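Local coordinates for protein S-adenosyl-L-methionine-dependent 2-deoxy-scyllo-inosamine dehydrogenase (PDB 4M7S) that uses S-adenosyl-L-methionine and two [4Fe-4S] clusters to oxidise 2-deoxy-scyllo-inosamine to amino-dideoxy-scyllo-inosose by radical chemistry during butirosin biosynthesis, at residues Gly63-Leu67 / Ile89-Phe95; Val75-Thr79 / Glu106-Gln110. One frame throughout, in Å; residues are numbered along the deposited sequence.

How the contacts relate
From the N terminus, the chain leaves strand 56-58 and enters the loop that holds 63-67, then runs down helix 71-81, which carries 75-79. Strand 86-91 follows, and where it ends, at 89-95, contact 1 closes the helical connection back onto the loop before it. The chain goes on through helix 98-107, whose end at 106-110 meets 75-79 in contact 2. The two closures therefore cross rather than nest. Contact 1 ties the loop after strand 56-58 to the end of strand 86-91 and the turn after it, beside one of the clusters, and contact 2 joins neighbouring helices further out; their centres are about 16 Å apart, yet Ile89 CG1 packs on Ile109 CD1 at 3.7 Å.

Contact 1 (Gly63-Leu67 / Ile89-Phe95); sequences GEPLL and IYTNGDF
The carboxylate of Glu64 reaches across to the end of strand 86-91 and splits its two oxygens between neighbouring residues. OE2 takes the backbone N-H of Asn92 on its syn side, at 2.9 Å and nearly straight (173°), though tilted out of the carboxylate plane. Thr91 OG1 donates to OE1, but at 2.4 Å the modelled bond is very short and its exact length doubtful. A bend at chi2, after a first torsion of 175° that keeps CG opposite the backbone N, brings OE1 back to the N-H of Leu66, met on the anti side. The N-H groups of Asn92 and Leu66, one on each oxygen, hold the rotation of the carboxylate, which lies 25° from the plane of the Asn92 amide. The Asn92 side chain touches the iron-sulfur cluster and Cys16, and its ND2 is hydrogen-bonded to Asn17 OD1. Here the partial barrel of the radical SAM fold presents the loops after its parallel strands to the cluster. Past Asn92 the chain turns: Thr91 OG1 accepts from Gly93 N in an ST turn, and Asn92 OD1 from Asp94 N in an Asx turn. A water joins Asn92 OD1 to Phe95 N. Leu66 CB meets Phe95 CB at 3.6 Å, Leu67 CD2 approaches Phe95 CZ obliquely at 3.4 Å, and the side chains of Pro65 and Ile89 run past each other in opposite directions.

Contact 2 (Val75-Thr79 / Glu106-Gln110); sequences VGMTT and ELGIQ
Thr79 OG1 donates to the backbone O of Leu107 at 2.8 Å, a side-chain bond from one helix to the carbonyl at the end of the next. The hydroxyl arrives at 144° to the C=O bond and tilted 15° from the carbonyl plane. It gets there because OG1 stands anti to the Thr79 carbonyl carbon (chi1 -60°), which turns it across the gap. The same oxygen lies 3.7 Å from Gly108 CA, against the backbone of the turn that ends helix 98-107. Gly108 has positive phi and two bonds lead back into the last helical turn, a Schellman motif; having no side chain, the glycine lets the Thr79 hydroxyl come in close. These are two successive helices on one side of the parallel part of the sheet in the radical SAM fold, with strand 86-91 linking them along the chain. Leu107 and Gly76 mark their close approach, CA to CA 5.1 Å, with Gly76 CA facing Leu107 O at 4.1 Å.

Next to the polar bond, Val75 fills the angle between helix end and following loop. Its CG1 presses on Leu107 CB at 3.6 Å, the two side chains crossing at about a right angle. Ile109 comes from the other arm of the turn, bringing CD1 to 3.8 Å from Val75 CG1 and 3.9 Å from Val75 CG2, so that its methyl spans both branches of the valine. Val75 and Ile109 also both touch Leu104 of helix 98-107, while Ile109 reaches Pro87 on strand 86-91. Thr78 turns its hydroxyl back to its own helix, donating to Val75 O at 2.7 Å; the hydroxyl lies in the plane of the Val75 carbonyl and meets one of the lone pairs of its O.

Contact 1 (Gly63-Leu67 / Ile89-Phe95)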
loop_
_atom_site.group_PDB
_atom_site.type_symbol
_atom_site.label_atom_id
_atom_site.label_comp_id
_atom_site.label_asym_id
_atom_site.label_seq_id
_atom_site.Cartn_x
_atom_site.Cartn_y
_atom_site.Cartn_z
ATOM N N GLY A 63 8.515 3.981 1.834
ATOM C CA GLY A 63 9.055 4.909 2.811
ATOM C C GLY A 63 8.651 4.499 4.211
ATOM O O GLY A 63 7.830 3.596 4.390
ATOM N N GLU A 64 9.235 5.164 5.205
ATOM C CA GLU A 64 8.946 4.886 6.605
ATOM C C GLU A 64 7.847 5.823 7.088
ATOM O O GLU A 64 8.055 7.041 7.143
ATOM C CB GLU A 64 10.218 5.102 7.437
ATOM C CG GLU A 64 10.004 4.957 8.928
ATOM C CD GLU A 64 9.287 3.655 9.291
ATOM O OE1 GLU A 64 8.403 3.695 10.176
ATOM O OE2 GLU A 64 9.622 2.597 8.706
ATOM N N PRO A 65 6.671 5.272 7.443
ATOM C CA PRO A 65 5.563 6.161 7.819
ATOM C C PRO A 65 5.830 6.965 9.097
ATOM O O PRO A 65 5.336 8.083 9.206
ATOM C CB PRO A 65 4.370 5.203 8.005
ATOM C CG PRO A 65 4.993 3.850 8.267
ATOM C CD PRO A 65 6.302 3.844 7.493
ATOM N N LEU A 66 6.597 6.428 10.041
ATOM C CA LEU A 66 6.892 7.176 11.273
ATOM C C LEU A 66 7.778 8.404 11.042
ATOM O O LEU A 66 8.035 9.178 11.969
ATOM C CB LEU A 66 7.510 6.280 12.350
ATOM C CG LEU A 66 6.684 5.111 12.893
ATOM C CD1 LEU A 66 7.054 4.839 14.340
ATOM C CD2 LEU A 66 5.201 5.355 12.784
ATOM N N LEU A 67 8.254 8.574 9.811
ATOM C CA LEU A 67 9.020 9.759 9.445
ATOM C C LEU A 67 8.090 10.877 8.981
ATOM O O LEU A 67 8.499 12.021 8.853
ATOM C CB LEU A 67 10.032 9.439 8.342
ATOM C CG LEU A 67 11.424 8.988 8.785
ATOM C CD1 LEU A 67 12.350 8.756 7.588
ATOM C CD2 LEU A 67 12.009 10.043 9.700
ATOM N N ILE A 89 0.011 0.015 10.480
ATOM C CA ILE A 89 1.330 0.602 10.253
ATOM C C ILE A 89 2.350 -0.486 9.907
ATOM O O ILE A 89 2.529 -1.443 10.668
ATOM C CB ILE A 89 1.844 1.367 11.492
ATOM C CG1 ILE A 89 1.053 2.659 11.705
ATOM C CG2 ILE A 89 3.339 1.700 11.337
ATOM C CD1 ILE A 89 1.423 3.754 10.733
ATOM N N TYR A 90 3.009 -0.348 8.759
ATOM C CA TYR A 90 4.163 -1.178 8.452
ATOM C C TYR A 90 5.401 -0.298 8.659
ATOM O O TYR A 90 5.551 0.734 7.999
ATOM C CB TYR A 90 4.095 -1.675 7.015
ATOM C CG TYR A 90 2.928 -2.607 6.715
ATOM C CD1 TYR A 90 1.643 -2.114 6.521
ATOM C CD2 TYR A 90 3.123 -3.973 6.604
ATOM C CE1 TYR A 90 0.580 -2.961 6.227
ATOM C CE2 TYR A 90 2.071 -4.829 6.307
ATOM C CZ TYR A 90 0.804 -4.317 6.124
ATOM O OH TYR A 90 -0.242 -5.163 5.835
ATOM N N THR A 91 6.279 -0.692 9.576
ATOM C CA THR A 91 7.389 0.184 9.959
ATOM C C THR A 91 8.683 -0.596 10.207
ATOM O O THR A 91 8.627 -1.754 10.611
ATOM C CB THR A 91 7.008 0.999 11.219
ATOM O OG1 THR A 91 8.106 1.836 11.609
ATOM C CG2 THR A 91 6.631 0.066 12.378
ATOM N N ASN A 92 9.844 0.023 9.964
ATOM C CA ASN A 92 11.106 -0.624 10.327
ATOM C C ASN A 92 11.362 -0.580 11.828
ATOM O O ASN A 92 12.306 -1.202 12.319
ATOM C CB ASN A 92 12.319 -0.075 9.555
ATOM C CG ASN A 92 12.513 1.423 9.726
ATOM O OD1 ASN A 92 12.219 1.996 10.784
ATOM N ND2 ASN A 92 13.001 2.074 8.668
ATOM N N GLY A 93 10.530 0.174 12.544
ATOM C CA GLY A 93 10.590 0.217 13.998
ATOM C C GLY A 93 11.561 1.217 14.617
ATOM O O GLY A 93 11.494 1.465 15.820
ATOM N N ASP A 94 12.456 1.797 13.816
ATOM C CA ASP A 94 13.510 2.655 14.370
ATOM C C ASP A 94 12.978 3.916 15.062
ATOM O O ASP A 94 13.673 4.532 15.872
ATOM C CB ASP A 94 14.504 3.052 13.281
ATOM C CG ASP A 94 15.160 1.852 12.627
ATOM O OD1 ASP A 94 15.245 0.790 13.282
ATOM O OD2 ASP A 94 15.590 1.974 11.461
ATOM N N PHE A 95 11.757 4.306 14.715
ATOM C CA PHE A 95 11.115 5.475 15.308
ATOM C C PHE A 95 9.968 5.115 16.252
ATOM O O PHE A 95 9.346 5.997 16.840
ATOM C CB PHE A 95 10.600 6.413 14.210
ATOM C CG PHE A 95 11.691 7.150 13.488
ATOM C CD1 PHE A 95 12.127 8.380 13.946
ATOM C CD2 PHE A 95 12.281 6.609 12.357
ATOM C CE1 PHE A 95 13.142 9.068 13.287
ATOM C CE2 PHE A 95 13.298 7.281 11.693
ATOM C CZ PHE A 95 13.731 8.517 12.162
HETATM O O HOH W 1 10.468 3.620 12.263
#

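Contact 2 (Val75-Thr79 / Glu106-Gln110)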
loop_
_atom_site.group_PDB
_atom_site.type_symbol
_atom_site.label_atom_id
_atom_site.label_comp_id
_atom_site.label_asym_id
_atom_site.label_seq_id
_atom_site.Cartn_x
_atom_site.Cartn_y
_atom_site.Cartn_z
ATOM N N VAL A 75 -3.560 9.790 10.644
ATOM C CA VAL A 75 -4.211 8.668 11.319
ATOM C C VAL A 75 -5.534 9.095 11.973
ATOM O O VAL A 75 -6.542 8.389 11.879
ATOM C CB VAL A 75 -3.271 8.037 12.368
ATOM C CG1 VAL A 75 -4.006 6.985 13.171
ATOM C CG2 VAL A 75 -2.049 7.435 11.680
ATOM N N GLY A 76 -5.528 10.254 12.630
ATOM C CA GLY A 76 -6.733 10.789 13.241
ATOM C C GLY A 76 -7.832 11.026 12.214
ATOM O O GLY A 76 -9.016 10.802 12.486
HETATM N N MSE A 77 -7.441 11.480 11.027
HETATM C CA MSE A 77 -8.409 11.708 9.949
HETATM C C MSE A 77 -9.053 10.416 9.439
HETATM O O MSE A 77 -10.207 10.427 9.000
HETATM C CB MSE A 77 -7.763 12.467 8.784
HETATM C CG MSE A 77 -7.412 13.912 9.102
HETATM SE SE MSE A 77 -6.473 14.816 7.630
HETATM C CE MSE A 77 -7.952 14.923 6.371
ATOM N N THR A 78 -8.330 9.301 9.493
ATOM C CA THR A 78 -8.914 8.050 9.021
ATOM C C THR A 78 -10.077 7.668 9.904
ATOM O O THR A 78 -11.112 7.208 9.420
ATOM C CB THR A 78 -7.916 6.878 8.987
ATOM O OG1 THR A 78 -7.646 6.448 10.327
ATOM C CG2 THR A 78 -6.646 7.289 8.303
ATOM N N THR A 79 -9.906 7.876 11.204
ATOM C CA THR A 79 -10.947 7.578 12.181
ATOM C C THR A 79 -12.185 8.466 11.974
ATOM O O THR A 79 -13.317 8.077 12.298
ATOM C CB THR A 79 -10.398 7.732 13.629
ATOM O OG1 THR A 79 -9.299 6.828 13.823
ATOM C CG2 THR A 79 -11.459 7.436 14.656
ATOM N N GLU A 106 -4.144 5.002 20.093
ATOM C CA GLU A 106 -5.290 5.827 20.489
ATOM C C GLU A 106 -5.905 6.560 19.294
ATOM O O GLU A 106 -7.119 6.726 19.217
ATOM C CB GLU A 106 -4.878 6.832 21.559
ATOM C CG GLU A 106 -5.906 7.929 21.816
ATOM C CD GLU A 106 -5.413 8.960 22.819
ATOM O OE1 GLU A 106 -5.141 10.110 22.408
ATOM O OE2 GLU A 106 -5.295 8.618 24.015
ATOM N N LEU A 107 -5.064 6.983 18.357
ATOM C CA LEU A 107 -5.539 7.689 17.166
ATOM C C LEU A 107 -6.282 6.800 16.164
ATOM O O LEU A 107 -7.059 7.302 15.355
ATOM C CB LEU A 107 -4.384 8.408 16.474
ATOM C CG LEU A 107 -3.751 9.553 17.271
ATOM C CD1 LEU A 107 -2.502 10.009 16.557
ATOM C CD2 LEU A 107 -4.710 10.711 17.458
ATOM N N GLY A 108 -6.045 5.490 16.212
ATOM C CA GLY A 108 -6.797 4.569 15.373
ATOM C C GLY A 108 -6.065 3.362 14.807
ATOM O O GLY A 108 -6.710 2.442 14.303
ATOM N N ILE A 109 -4.731 3.349 14.870
ATOM C CA ILE A 109 -3.981 2.214 14.324
ATOM C C ILE A 109 -4.361 0.928 15.051
ATOM O O ILE A 109 -4.281 0.861 16.279
ATOM C CB ILE A 109 -2.443 2.407 14.410
ATOM C CG1 ILE A 109 -2.002 3.625 13.594
ATOM C CG2 ILE A 109 -1.706 1.135 13.913
ATOM C CD1 ILE A 109 -2.501 3.612 12.147
ATOM N N GLN A 110 -4.759 -0.096 14.301
ATOM C CA GLN A 110 -5.155 -1.359 14.909
ATOM C C GLN A 110 -4.028 -2.389 14.898
ATOM O O GLN A 110 -4.094 -3.399 15.598
ATOM C CB GLN A 110 -6.397 -1.917 14.211
ATOM C CG GLN A 110 -7.636 -1.050 14.415
ATOM C CD GLN A 110 -8.841 -1.584 13.691
ATOM O OE1 GLN A 110 -8.883 -2.755 13.322
ATOM N NE2 GLN A 110 -9.838 -0.724 13.478
#